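Local coordinates for protein alcohol dehydrogenase (Thermus thermophilus, PDB 2EIH) that probably oxidises alcohols with a nicotinamide cofactor, as a zinc-binding member of the medium-chain dehydrogenase family, at residues A[30-35]-A[130-135]; A[44-49]-A[53-58]; A[145-150]-A[298-303]. All blocks are in the same frame, centred on the assembly; numbering follows the deposited sequence.

Interaction 1: A[30-35]-A[130-135]; sequences VRVRLK and ANLAPK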
ATOM      1  N   VAL A  30      19.668  15.190 -26.635  1.00 38.38           N
ATOM      2  CA  VAL A  30      20.761  16.070 -26.261  1.00 37.56           C
ATOM      3  C   VAL A  30      22.078  15.302 -26.235  1.00 35.27           C
ATOM      4  O   VAL A  30      22.112  14.133 -25.868  1.00 34.31           O
ATOM      5  CB  VAL A  30      20.471  16.743 -24.879  1.00 38.52           C
ATOM      6  CG1 VAL A  30      20.056  15.685 -23.876  1.00 39.90           C
ATOM      7  CG2 VAL A  30      21.691  17.511 -24.399  1.00 39.58           C
ATOM      8  N   ARG A  31      23.150  15.961 -26.666  1.00 34.44           N
ATOM      9  CA  ARG A  31      24.471  15.352 -26.678  1.00 34.79           C
ATOM     10  C   ARG A  31      25.231  15.870 -25.476  1.00 34.77           C
ATOM     11  O   ARG A  31      25.341  17.077 -25.265  1.00 34.86           O
ATOM     12  CB  ARG A  31      25.241  15.705 -27.953  1.00 36.52           C
ATOM     13  CG  ARG A  31      26.678  15.172 -27.985  1.00 33.92           C
ATOM     14  CD  ARG A  31      27.318  15.364 -29.348  1.00 36.83           C
ATOM     15  NE  ARG A  31      27.676  16.749 -29.622  1.00 37.32           N
ATOM     16  CZ  ARG A  31      27.500  17.338 -30.799  1.00 39.56           C
ATOM     17  NH1 ARG A  31      26.962  16.665 -31.808  1.00 40.95           N
ATOM     18  NH2 ARG A  31      27.866  18.598 -30.974  1.00 39.90           N
ATOM     19  N   VAL A  32      25.763  14.951 -24.688  1.00 33.48           N
ATOM     20  CA  VAL A  32      26.499  15.334 -23.503  1.00 32.02           C
ATOM     21  C   VAL A  32      27.994  15.131 -23.701  1.00 32.52           C
ATOM     22  O   VAL A  32      28.423  14.126 -24.265  1.00 34.01           O
ATOM     23  CB  VAL A  32      26.026  14.494 -22.299  1.00 31.44           C
ATOM     24  CG1 VAL A  32      26.845  14.832 -21.071  1.00 30.17           C
ATOM     25  CG2 VAL A  32      24.547  14.747 -22.050  1.00 31.75           C
ATOM     26  N   ARG A  33      28.790  16.099 -23.263  1.00 30.17           N
ATOM     27  CA  ARG A  33      30.231  15.953 -23.342  1.00 28.07           C
ATOM     28  C   ARG A  33      30.555  15.355 -21.976  1.00 28.45           C
ATOM     29  O   ARG A  33      30.409  16.024 -20.946  1.00 27.25           O
ATOM     30  CB  ARG A  33      30.892  17.310 -23.510  1.00 30.23           C
ATOM     31  CG  ARG A  33      32.358  17.247 -23.870  1.00 32.63           C
ATOM     32  CD  ARG A  33      32.849  18.621 -24.272  1.00 36.22           C
ATOM     33  NE  ARG A  33      32.920  19.544 -23.137  1.00 37.53           N
ATOM     34  CZ  ARG A  33      33.850  19.466 -22.187  1.00 39.74           C
ATOM     35  NH1 ARG A  33      34.780  18.511 -22.244  1.00 40.94           N
ATOM     36  NH2 ARG A  33      33.864  20.339 -21.190  1.00 35.67           N
ATOM     37  N   LEU A  34      30.957  14.086 -21.972  1.00 26.24           N
ATOM     38  CA  LEU A  34      31.264  13.353 -20.740  1.00 26.35           C
ATOM     39  C   LEU A  34      32.544  13.774 -20.013  1.00 25.07           C
ATOM     40  O   LEU A  34      33.523  14.184 -20.628  1.00 26.01           O
ATOM     41  CB  LEU A  34      31.323  11.854 -21.048  1.00 25.67           C
ATOM     42  CG  LEU A  34      29.982  11.248 -21.478  1.00 28.72           C
ATOM     43  CD1 LEU A  34      30.185   9.964 -22.260  1.00 29.58           C
ATOM     44  CD2 LEU A  34      29.128  11.011 -20.249  1.00 25.70           C
ATOM     45  N   LYS A  35      32.512  13.662 -18.692  1.00 24.00           N
ATOM     46  CA  LYS A  35      33.644  14.002 -17.848  1.00 24.08           C
ATOM     47  C   LYS A  35      34.105  12.752 -17.103  1.00 23.92           C
ATOM     48  O   LYS A  35      35.293  12.551 -16.842  1.00 24.23           O
ATOM     49  CB  LYS A  35      33.249  15.091 -16.836  1.00 27.07           C
ATOM     50  CG  LYS A  35      33.160  16.527 -17.390  1.00 27.13           C
ATOM     51  CD  LYS A  35      34.450  16.933 -18.098  1.00 31.10           C
ATOM     52  CE  LYS A  35      34.540  18.434 -18.399  1.00 35.09           C
ATOM     53  NZ  LYS A  35      35.037  19.254 -17.250  1.00 39.03           N
ATOM     54  N   ALA A 130      14.853  13.034 -21.426  1.00 41.22           N
ATOM     55  CA  ALA A 130      14.227  12.418 -20.263  1.00 41.25           C
ATOM     56  C   ALA A 130      15.233  11.631 -19.422  1.00 41.35           C
ATOM     57  O   ALA A 130      14.946  11.254 -18.280  1.00 42.64           O
ATOM     58  CB  ALA A 130      13.092  11.495 -20.701  1.00 39.56           C
ATOM     59  N   ASN A 131      16.413  11.388 -19.980  1.00 39.89           N
ATOM     60  CA  ASN A 131      17.423  10.622 -19.278  1.00 37.41           C
ATOM     61  C   ASN A 131      18.580  11.473 -18.791  1.00 35.67           C
ATOM     62  O   ASN A 131      19.687  10.979 -18.619  1.00 35.07           O
ATOM     63  CB  ASN A 131      17.934   9.502 -20.188  1.00 39.07           C
ATOM     64  CG  ASN A 131      16.818   8.659 -20.757  1.00 40.05           C
ATOM     65  OD1 ASN A 131      17.063   7.674 -21.448  1.00 45.27           O
ATOM     66  ND2 ASN A 131      15.584   9.045 -20.485  1.00 42.61           N
ATOM     67  N   LEU A 132      18.302  12.748 -18.552  1.00 33.52           N
ATOM     68  CA  LEU A 132      19.306  13.689 -18.087  1.00 32.93           C
ATOM     69  C   LEU A 132      18.837  14.428 -16.837  1.00 32.91           C
ATOM     70  O   LEU A 132      17.740  14.984 -16.817  1.00 35.63           O
ATOM     71  CB  LEU A 132      19.584  14.714 -19.177  1.00 30.90           C
ATOM     72  CG  LEU A 132      20.993  14.811 -19.740  1.00 29.24           C
ATOM     73  CD1 LEU A 132      21.434  13.469 -20.262  1.00 28.02           C
ATOM     74  CD2 LEU A 132      21.018  15.866 -20.818  1.00 27.98           C
ATOM     75  N   ALA A 133      19.667  14.445 -15.801  1.00 31.21           N
ATOM     76  CA  ALA A 133      19.328  15.144 -14.567  1.00 29.43           C
ATOM     77  C   ALA A 133      20.454  16.104 -14.220  1.00 29.54           C
ATOM     78  O   ALA A 133      21.605  15.876 -14.577  1.00 29.34           O
ATOM     79  CB  ALA A 133      19.116  14.151 -13.438  1.00 28.45           C
ATOM     80  N   PRO A 134      20.135  17.198 -13.516  1.00 30.82           N
ATOM     81  CA  PRO A 134      21.160  18.177 -13.141  1.00 28.93           C
ATOM     82  C   PRO A 134      22.133  17.571 -12.149  1.00 28.18           C
ATOM     83  O   PRO A 134      21.730  16.883 -11.206  1.00 26.67           O
ATOM     84  CB  PRO A 134      20.344  19.310 -12.525  1.00 29.44           C
ATOM     85  CG  PRO A 134      19.234  18.557 -11.855  1.00 31.97           C
ATOM     86  CD  PRO A 134      18.834  17.557 -12.926  1.00 30.74           C
ATOM     87  N   LYS A 135      23.417  17.801 -12.392  1.00 27.46           N
ATOM     88  CA  LYS A 135      24.455  17.291 -11.523  1.00 25.95           C
ATOM     89  C   LYS A 135      24.557  18.153 -10.285  1.00 27.93           C
ATOM     90  O   LYS A 135      24.656  19.381 -10.374  1.00 29.41           O
ATOM     91  CB  LYS A 135      25.817  17.304 -12.223  1.00 22.44           C
ATOM     92  CG  LYS A 135      27.000  17.168 -11.269  1.00 21.27           C
ATOM     93  CD  LYS A 135      28.299  17.632 -11.920  1.00 21.52           C
ATOM     94  CE  LYS A 135      29.431  17.777 -10.904  1.00 16.44           C
ATOM     95  NZ  LYS A 135      29.138  18.839  -9.908  1.00 21.63           N
TER
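Leu-132 lays its two methyl groups against Val-30 and Val-32, the two inward-facing valines of segment 30-35, and each methyl has a principal neighbour. The Leu-132 branch ending in CD2 meets Val-30 tip to tip, with CD2 only 3.2 Å from Val-30 CG1, tighter than ordinary van der Waals contact. The torsion of Val-30, chi1 49°, places CG1 between the backbone N and the carbonyl carbon, and there it meets Leu-132 CD2. Val-30 CG2 stands farther from the same methyl, at 4.0 Å from Leu-132 CD2. Val-32 is met differently: its side chain and that of Leu-132 lie alongside each other, pointing opposite ways, which leaves Val-32 CG2 at 3.8 Å from Leu-132 CD1 and almost as near Leu-132 CD2. The first torsion of Leu-132, chi1 -119°, lies away from the staggered positions. Both strands belong to the mixed beta-sheet of the GroES-like domain, yet they are not hydrogen-bonded neighbours. Strand 29-38 pairs with 64-72 and 124-128, strand 132-134 with 84-91, and the leucine fills the interior between them, where Leu-127 and Phe-79 also touch it. On the other face of strand 29-38, Arg-31 points away from this apolar cluster and forms salt bridges with Glu-24 and Asp-70.

Interaction 2: A[44-49]-A[53-58]; sequences VWVRKG and PKLPLP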
ATOM      1  N   VAL A  44      30.720  -5.597 -17.768  1.00 29.77           N
ATOM      2  CA  VAL A  44      31.526  -6.812 -17.849  1.00 31.12           C
ATOM      3  C   VAL A  44      30.770  -7.948 -18.531  1.00 33.19           C
ATOM      4  O   VAL A  44      31.339  -8.669 -19.355  1.00 34.95           O
ATOM      5  CB  VAL A  44      32.004  -7.265 -16.447  1.00 29.85           C
ATOM      6  CG1 VAL A  44      32.751  -8.585 -16.543  1.00 26.50           C
ATOM      7  CG2 VAL A  44      32.915  -6.199 -15.852  1.00 28.01           C
ATOM      8  N   TRP A  45      29.493  -8.106 -18.194  1.00 34.28           N
ATOM      9  CA  TRP A  45      28.691  -9.153 -18.805  1.00 35.39           C
ATOM     10  C   TRP A  45      28.597  -8.913 -20.314  1.00 35.95           C
ATOM     11  O   TRP A  45      28.648  -9.860 -21.108  1.00 35.64           O
ATOM     12  CB  TRP A  45      27.293  -9.198 -18.170  1.00 38.19           C
ATOM     13  CG  TRP A  45      27.335  -9.460 -16.696  1.00 41.42           C
ATOM     14  CD1 TRP A  45      28.285 -10.175 -16.024  1.00 43.01           C
ATOM     15  CD2 TRP A  45      26.418  -8.980 -15.704  1.00 43.36           C
ATOM     16  NE1 TRP A  45      28.026 -10.166 -14.677  1.00 44.53           N
ATOM     17  CE2 TRP A  45      26.886  -9.438 -14.449  1.00 44.76           C
ATOM     18  CE3 TRP A  45      25.249  -8.208 -15.749  1.00 45.26           C
ATOM     19  CZ2 TRP A  45      26.226  -9.142 -13.245  1.00 45.65           C
ATOM     20  CZ3 TRP A  45      24.589  -7.915 -14.547  1.00 46.41           C
ATOM     21  CH2 TRP A  45      25.084  -8.383 -13.315  1.00 46.50           C
ATOM     22  N   VAL A  46      28.484  -7.650 -20.718  1.00 35.25           N
ATOM     23  CA  VAL A  46      28.402  -7.344 -22.135  1.00 34.92           C
ATOM     24  C   VAL A  46      29.746  -7.633 -22.785  1.00 37.78           C
ATOM     25  O   VAL A  46      29.797  -8.152 -23.899  1.00 39.04           O
ATOM     26  CB  VAL A  46      28.015  -5.876 -22.381  1.00 33.70           C
ATOM     27  CG1 VAL A  46      28.044  -5.572 -23.872  1.00 32.30           C
ATOM     28  CG2 VAL A  46      26.617  -5.619 -21.830  1.00 33.20           C
ATOM     29  N   ARG A  47      30.835  -7.320 -22.087  1.00 38.33           N
ATOM     30  CA  ARG A  47      32.163  -7.573 -22.631  1.00 39.91           C
ATOM     31  C   ARG A  47      32.418  -9.065 -22.832  1.00 40.77           C
ATOM     32  O   ARG A  47      32.904  -9.481 -23.881  1.00 40.04           O
ATOM     33  CB  ARG A  47      33.249  -6.989 -21.718  1.00 40.30           C
ATOM     34  CG  ARG A  47      34.646  -7.503 -22.070  1.00 41.74           C
ATOM     35  CD  ARG A  47      35.759  -6.880 -21.251  1.00 43.15           C
ATOM     36  NE  ARG A  47      35.660  -7.086 -19.806  1.00 44.25           N
ATOM     37  CZ  ARG A  47      35.898  -8.226 -19.164  1.00 44.34           C
ATOM     38  NH1 ARG A  47      35.777  -8.263 -17.843  1.00 45.80           N
ATOM     39  NH2 ARG A  47      36.245  -9.321 -19.823  1.00 43.79           N
ATOM     40  N   LYS A  48      32.100  -9.867 -21.823  1.00 43.46           N
ATOM     41  CA  LYS A  48      32.309 -11.310 -21.913  1.00 46.20           C
ATOM     42  C   LYS A  48      31.402 -11.967 -22.944  1.00 47.46           C
ATOM     43  O   LYS A  48      31.737 -13.016 -23.489  1.00 47.58           O
ATOM     44  CB  LYS A  48      32.080 -11.971 -20.558  1.00 46.65           C
ATOM     45  CG  LYS A  48      33.181 -11.718 -19.560  1.00 48.25           C
ATOM     46  CD  LYS A  48      32.891 -12.430 -18.253  1.00 49.71           C
ATOM     47  CE  LYS A  48      34.114 -12.420 -17.361  1.00 50.45           C
ATOM     48  NZ  LYS A  48      33.841 -13.028 -16.033  1.00 53.43           N
ATOM     49  N   GLY A  49      30.254 -11.353 -23.209  1.00 48.67           N
ATOM     50  CA  GLY A  49      29.330 -11.914 -24.178  1.00 49.95           C
ATOM     51  C   GLY A  49      28.153 -12.587 -23.502  1.00 50.62           C
ATOM     52  O   GLY A  49      27.238 -13.080 -24.162  1.00 51.32           O
ATOM     53  N   PRO A  53      23.556 -10.511 -26.609  1.00 65.76           N
ATOM     54  CA  PRO A  53      24.109 -11.212 -27.773  1.00 65.85           C
ATOM     55  C   PRO A  53      23.570 -10.508 -29.026  1.00 65.80           C
ATOM     56  O   PRO A  53      22.729  -9.612 -28.922  1.00 66.16           O
ATOM     57  CB  PRO A  53      23.555 -12.629 -27.616  1.00 66.13           C
ATOM     58  CG  PRO A  53      23.414 -12.778 -26.130  1.00 66.42           C
ATOM     59  CD  PRO A  53      22.813 -11.445 -25.744  1.00 66.60           C
ATOM     60  N   LYS A  54      24.042 -10.915 -30.199  1.00 65.54           N
ATOM     61  CA  LYS A  54      23.602 -10.304 -31.450  1.00 65.04           C
ATOM     62  C   LYS A  54      23.864  -8.796 -31.436  1.00 63.22           C
ATOM     63  O   LYS A  54      23.317  -8.044 -32.243  1.00 63.92           O
ATOM     64  CB  LYS A  54      22.109 -10.582 -31.694  1.00 66.67           C
ATOM     65  CG  LYS A  54      21.787 -12.040 -32.041  1.00 69.07           C
ATOM     66  CD  LYS A  54      22.062 -12.973 -30.863  1.00 69.96           C
ATOM     67  CE  LYS A  54      21.890 -14.443 -31.230  1.00 70.67           C
ATOM     68  NZ  LYS A  54      22.195 -15.328 -30.066  1.00 69.67           N
ATOM     69  N   LEU A  55      24.713  -8.367 -30.511  1.00 61.12           N
ATOM     70  CA  LEU A  55      25.079  -6.967 -30.367  1.00 58.24           C
ATOM     71  C   LEU A  55      26.096  -6.555 -31.435  1.00 56.58           C
ATOM     72  O   LEU A  55      27.174  -7.144 -31.540  1.00 57.46           O
ATOM     73  CB  LEU A  55      25.684  -6.745 -28.982  1.00 58.24           C
ATOM     74  CG  LEU A  55      26.319  -5.372 -28.759  1.00 59.49           C
ATOM     75  CD1 LEU A  55      25.230  -4.335 -28.547  1.00 59.34           C
ATOM     76  CD2 LEU A  55      27.248  -5.424 -27.554  1.00 59.91           C
ATOM     77  N   PRO A  56      25.772  -5.530 -32.236  1.00 53.95           N
ATOM     78  CA  PRO A  56      26.690  -5.073 -33.281  1.00 51.82           C
ATOM     79  C   PRO A  56      28.006  -4.567 -32.697  1.00 49.59           C
ATOM     80  O   PRO A  56      28.046  -4.086 -31.572  1.00 47.82           O
ATOM     81  CB  PRO A  56      25.895  -3.965 -33.969  1.00 52.38           C
ATOM     82  CG  PRO A  56      25.106  -3.382 -32.836  1.00 54.02           C
ATOM     83  CD  PRO A  56      24.611  -4.628 -32.130  1.00 53.82           C
ATOM     84  N   LEU A  57      29.080  -4.684 -33.467  1.00 47.81           N
ATOM     85  CA  LEU A  57      30.389  -4.226 -33.027  1.00 46.99           C
ATOM     86  C   LEU A  57      30.937  -3.270 -34.087  1.00 45.73           C
ATOM     87  O   LEU A  57      30.585  -3.383 -35.258  1.00 46.93           O
ATOM     88  CB  LEU A  57      31.328  -5.415 -32.833  1.00 47.67           C
ATOM     89  CG  LEU A  57      30.795  -6.557 -31.956  1.00 49.82           C
ATOM     90  CD1 LEU A  57      31.860  -7.643 -31.826  1.00 49.64           C
ATOM     91  CD2 LEU A  57      30.408  -6.036 -30.571  1.00 49.80           C
ATOM     92  N   PRO A  58      31.806  -2.318 -33.690  1.00 43.67           N
ATOM     93  CA  PRO A  58      32.246  -2.115 -32.305  1.00 41.06           C
ATOM     94  C   PRO A  58      31.151  -1.545 -31.405  1.00 36.64           C
ATOM     95  O   PRO A  58      30.228  -0.887 -31.877  1.00 35.57           O
ATOM     96  CB  PRO A  58      33.428  -1.164 -32.470  1.00 41.77           C
ATOM     97  CG  PRO A  58      32.992  -0.307 -33.603  1.00 43.25           C
ATOM     98  CD  PRO A  58      32.432  -1.327 -34.585  1.00 42.37           C
TER
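Helix 41-48 gives way to loop at Gly-49, and the two segments come nearest there and at Pro-53, the CA atoms of Gly-49 and Pro-53 lying 6.4 Å apart. Gly-49 is the first residue to leave the helical conformation, with a positive phi of 104°, a value at which a side chain would be pressed against the carbonyl oxygen of Lys-48. Its N still belongs to the last helical turn, donating to Trp-45 O at 3.0 Å and, weakly, to Val-46 O. No hydrogen bond joins the two segments; on the backbone side the contact consists of Gly-49 O resting 4.3 Å from CG of the Pro-53 ring. This is a helix followed by a proline-rich connection, within the GroES-like domain, that carries the chain from helix 41-48 to the short strand 59-60. Away from this backbone approach, Val-46 and Leu-55 make the apolar part of the contact. Their side chains cross at about a right angle, and a single methyl from each does the touching, Val-46 CG1 at 3.8 Å from Leu-55 CD2. In Leu-55 the CG lies opposite the backbone N (chi1 171°), extending the branch toward the helix. Val-46 also packs on Met-6 and Leu-61, so the pair adjoins strand 2-6, while Leu-55 O accepts a hydrogen bond from Arg-9 NH1.

Interaction 3: A[145-150]-A[298-303]; sequences AAIPLT and FPILRF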
ATOM      1  N   ALA A 145      29.111  10.792 -11.452  1.00 17.81           N
ATOM      2  CA  ALA A 145      28.968   9.608 -12.306  1.00 17.67           C
ATOM      3  C   ALA A 145      28.762   8.328 -11.517  1.00 15.63           C
ATOM      4  O   ALA A 145      28.157   7.384 -12.000  1.00 19.36           O
ATOM      5  CB  ALA A 145      30.187   9.453 -13.216  1.00 13.88           C
ATOM      6  N   ALA A 146      29.246   8.296 -10.290  1.00 14.97           N
ATOM      7  CA  ALA A 146      29.110   7.089  -9.490  1.00 16.15           C
ATOM      8  C   ALA A 146      27.713   6.842  -8.895  1.00 18.04           C
ATOM      9  O   ALA A 146      27.398   5.723  -8.506  1.00 19.41           O
ATOM     10  CB  ALA A 146      30.149   7.099  -8.369  1.00 13.99           C
ATOM     11  N   ILE A 147      26.871   7.869  -8.856  1.00 21.67           N
ATOM     12  CA  ILE A 147      25.557   7.753  -8.245  1.00 20.02           C
ATOM     13  C   ILE A 147      24.403   6.946  -8.871  1.00 23.05           C
ATOM     14  O   ILE A 147      24.007   5.902  -8.323  1.00 23.81           O
ATOM     15  CB  ILE A 147      24.987   9.155  -7.925  1.00 20.69           C
ATOM     16  CG1 ILE A 147      25.921   9.886  -6.988  1.00 18.87           C
ATOM     17  CG2 ILE A 147      23.584   9.027  -7.299  1.00 15.70           C
ATOM     18  CD1 ILE A 147      25.600  11.351  -6.822  1.00 21.43           C
ATOM     19  N   PRO A 148      23.865   7.406 -10.023  1.00 23.21           N
ATOM     20  CA  PRO A 148      22.743   6.786 -10.731  1.00 22.18           C
ATOM     21  C   PRO A 148      22.485   5.281 -10.605  1.00 24.90           C
ATOM     22  O   PRO A 148      21.654   4.851  -9.793  1.00 25.94           O
ATOM     23  CB  PRO A 148      22.959   7.251 -12.158  1.00 22.08           C
ATOM     24  CG  PRO A 148      23.570   8.589 -11.976  1.00 18.13           C
ATOM     25  CD  PRO A 148      24.610   8.291 -10.936  1.00 18.86           C
ATOM     26  N   LEU A 149      23.164   4.487 -11.424  1.00 25.82           N
ATOM     27  CA  LEU A 149      22.968   3.037 -11.441  1.00 26.47           C
ATOM     28  C   LEU A 149      22.853   2.383 -10.051  1.00 26.72           C
ATOM     29  O   LEU A 149      21.832   1.753  -9.751  1.00 27.21           O
ATOM     30  CB  LEU A 149      24.097   2.377 -12.255  1.00 28.68           C
ATOM     31  CG  LEU A 149      24.026   0.962 -12.882  1.00 32.65           C
ATOM     32  CD1 LEU A 149      23.621  -0.058 -11.829  1.00 32.80           C
ATOM     33  CD2 LEU A 149      23.068   0.937 -14.055  1.00 32.59           C
ATOM     34  N   THR A 150      23.866   2.509  -9.193  1.00 24.48           N
ATOM     35  CA  THR A 150      23.757   1.861  -7.885  1.00 23.33           C
ATOM     36  C   THR A 150      22.731   2.483  -6.959  1.00 21.66           C
ATOM     37  O   THR A 150      22.008   1.764  -6.280  1.00 21.01           O
ATOM     38  CB  THR A 150      25.115   1.786  -7.127  1.00 23.54           C
ATOM     39  OG1 THR A 150      25.768   3.061  -7.156  1.00 27.41           O
ATOM     40  CG2 THR A 150      26.014   0.721  -7.727  1.00 26.16           C
ATOM     41  N   PHE A 298      15.420  11.641  -8.898  1.00 29.73           N
ATOM     42  CA  PHE A 298      15.219  13.011  -8.411  1.00 30.64           C
ATOM     43  C   PHE A 298      15.387  13.118  -6.895  1.00 28.89           C
ATOM     44  O   PHE A 298      16.160  13.944  -6.407  1.00 28.71           O
ATOM     45  CB  PHE A 298      13.849  13.526  -8.855  1.00 33.10           C
ATOM     46  CG  PHE A 298      13.704  13.600 -10.349  1.00 37.76           C
ATOM     47  CD1 PHE A 298      13.428  12.451 -11.094  1.00 39.36           C
ATOM     48  CD2 PHE A 298      13.897  14.807 -11.021  1.00 39.61           C
ATOM     49  CE1 PHE A 298      13.347  12.499 -12.493  1.00 40.68           C
ATOM     50  CE2 PHE A 298      13.818  14.865 -12.416  1.00 42.02           C
ATOM     51  CZ  PHE A 298      13.541  13.702 -13.155  1.00 40.28           C
ATOM     52  N   PRO A 299      14.656  12.297  -6.123  1.00 27.85           N
ATOM     53  CA  PRO A 299      14.849  12.409  -4.675  1.00 27.19           C
ATOM     54  C   PRO A 299      16.300  12.066  -4.285  1.00 26.96           C
ATOM     55  O   PRO A 299      16.885  12.705  -3.414  1.00 28.12           O
ATOM     56  CB  PRO A 299      13.842  11.404  -4.109  1.00 26.62           C
ATOM     57  CG  PRO A 299      13.713  10.394  -5.188  1.00 25.17           C
ATOM     58  CD  PRO A 299      13.656  11.261  -6.434  1.00 27.17           C
ATOM     59  N   ILE A 300      16.875  11.061  -4.940  1.00 25.11           N
ATOM     60  CA  ILE A 300      18.245  10.649  -4.652  1.00 21.23           C
ATOM     61  C   ILE A 300      19.227  11.816  -4.743  1.00 20.99           C
ATOM     62  O   ILE A 300      19.915  12.116  -3.775  1.00 21.09           O
ATOM     63  CB  ILE A 300      18.681   9.513  -5.599  1.00 18.33           C
ATOM     64  CG1 ILE A 300      17.912   8.240  -5.251  1.00 16.55           C
ATOM     65  CG2 ILE A 300      20.176   9.267  -5.494  1.00 19.47           C
ATOM     66  CD1 ILE A 300      18.165   7.056  -6.216  1.00 12.42           C
ATOM     67  N   LEU A 301      19.268  12.482  -5.894  1.00 21.49           N
ATOM     68  CA  LEU A 301      20.162  13.614  -6.109  1.00 22.41           C
ATOM     69  C   LEU A 301      19.905  14.748  -5.111  1.00 24.35           C
ATOM     70  O   LEU A 301      20.823  15.452  -4.694  1.00 26.80           O
ATOM     71  CB  LEU A 301      20.051  14.089  -7.573  1.00 20.31           C
ATOM     72  CG  LEU A 301      20.526  13.076  -8.651  1.00 21.81           C
ATOM     73  CD1 LEU A 301      20.149  13.526 -10.059  1.00 20.54           C
ATOM     74  CD2 LEU A 301      22.030  12.913  -8.551  1.00 17.73           C
ATOM     75  N   ARG A 302      18.652  14.907  -4.713  1.00 26.61           N
ATOM     76  CA  ARG A 302      18.272  15.923  -3.727  1.00 27.40           C
ATOM     77  C   ARG A 302      18.963  15.594  -2.394  1.00 26.58           C
ATOM     78  O   ARG A 302      19.591  16.450  -1.799  1.00 26.67           O
ATOM     79  CB  ARG A 302      16.741  15.927  -3.554  1.00 29.13           C
ATOM     80  CG  ARG A 302      16.091  17.310  -3.574  1.00 32.60           C
ATOM     81  CD  ARG A 302      14.799  17.303  -4.388  1.00 32.02           C
ATOM     82  NE  ARG A 302      13.885  16.234  -3.974  1.00 34.09           N
ATOM     83  CZ  ARG A 302      13.079  15.592  -4.818  1.00 36.40           C
ATOM     84  NH1 ARG A 302      13.085  15.912  -6.104  1.00 36.75           N
ATOM     85  NH2 ARG A 302      12.255  14.641  -4.389  1.00 37.65           N
ATOM     86  N   PHE A 303      18.835  14.350  -1.936  1.00 27.40           N
ATOM     87  CA  PHE A 303      19.476  13.915  -0.692  1.00 27.17           C
ATOM     88  C   PHE A 303      20.999  14.024  -0.810  1.00 26.89           C
ATOM     89  O   PHE A 303      21.691  14.291   0.179  1.00 26.22           O
ATOM     90  CB  PHE A 303      19.096  12.464  -0.338  1.00 23.89           C
ATOM     91  CG  PHE A 303      17.665  12.297   0.096  1.00 25.75           C
ATOM     92  CD1 PHE A 303      16.787  11.501  -0.640  1.00 26.06           C
ATOM     93  CD2 PHE A 303      17.176  12.981   1.211  1.00 25.82           C
ATOM     94  CE1 PHE A 303      15.440  11.394  -0.277  1.00 24.18           C
ATOM     95  CE2 PHE A 303      15.826  12.878   1.582  1.00 24.29           C
ATOM     96  CZ  PHE A 303      14.963  12.090   0.841  1.00 24.30           C
TER
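In the medium-chain dehydrogenase fold of this protein, the junction between helix 141-146 and helix 148-161 meets the flank of helix 297-306. Ile-147, at the junction just before Pro-148, supplies the side chain that bridges to helix 297-306, and it uses two branches for two partners. Its CG2 lies 3.9 Å from CG2 of Ile-300, the two isoleucines running side by side with their ends in opposed directions. In both, CG2 stands opposite the backbone N, and chi1 near -60° (-59° in Ile-147, -70° in Ile-300) puts the longer CG1 arm beside the backbone N, anti to the carbonyl carbon. The apolar surface continues beyond the segments, because Ile-300 also packs on Phe-151, Leu-152 and Trp-155 of helix 148-161, and Leu-301 rests on Val-86 of strand 84-91. Helix 297-306 faces another subunit too, where Arg-302 forms a salt bridge with Glu-97 of the second subunit. Although the CB of Leu-301 does not aim at segment 145-150, its end swings nearer, and its CD2 comes to 4.3 Å from CD1 at the far end of Ile-147.

Followed from the N terminus, strand 29-38 opens interaction 1, whose segments lie 95 residues apart at their closest ends. Inside that long loop nests interaction 2, a local closure between the end of helix 41-48 and the loop that follows it, about 14 Å from interaction 1 at the nearest atoms. Once strand 132-134 has closed interaction 1, the chain runs through helix 141-146 to the junction with helix 148-161, where interaction 3 begins; helix 297-306 closes it, 148 residues separating the closest ends. Interaction 3 follows both others in series. It stays about 8 Å from interaction 2 at the nearest atoms but touches interaction 1, Ala-133 CB lying 3.6 Å from Leu-301 CD1, setting strand 132-134 against helix 297-306.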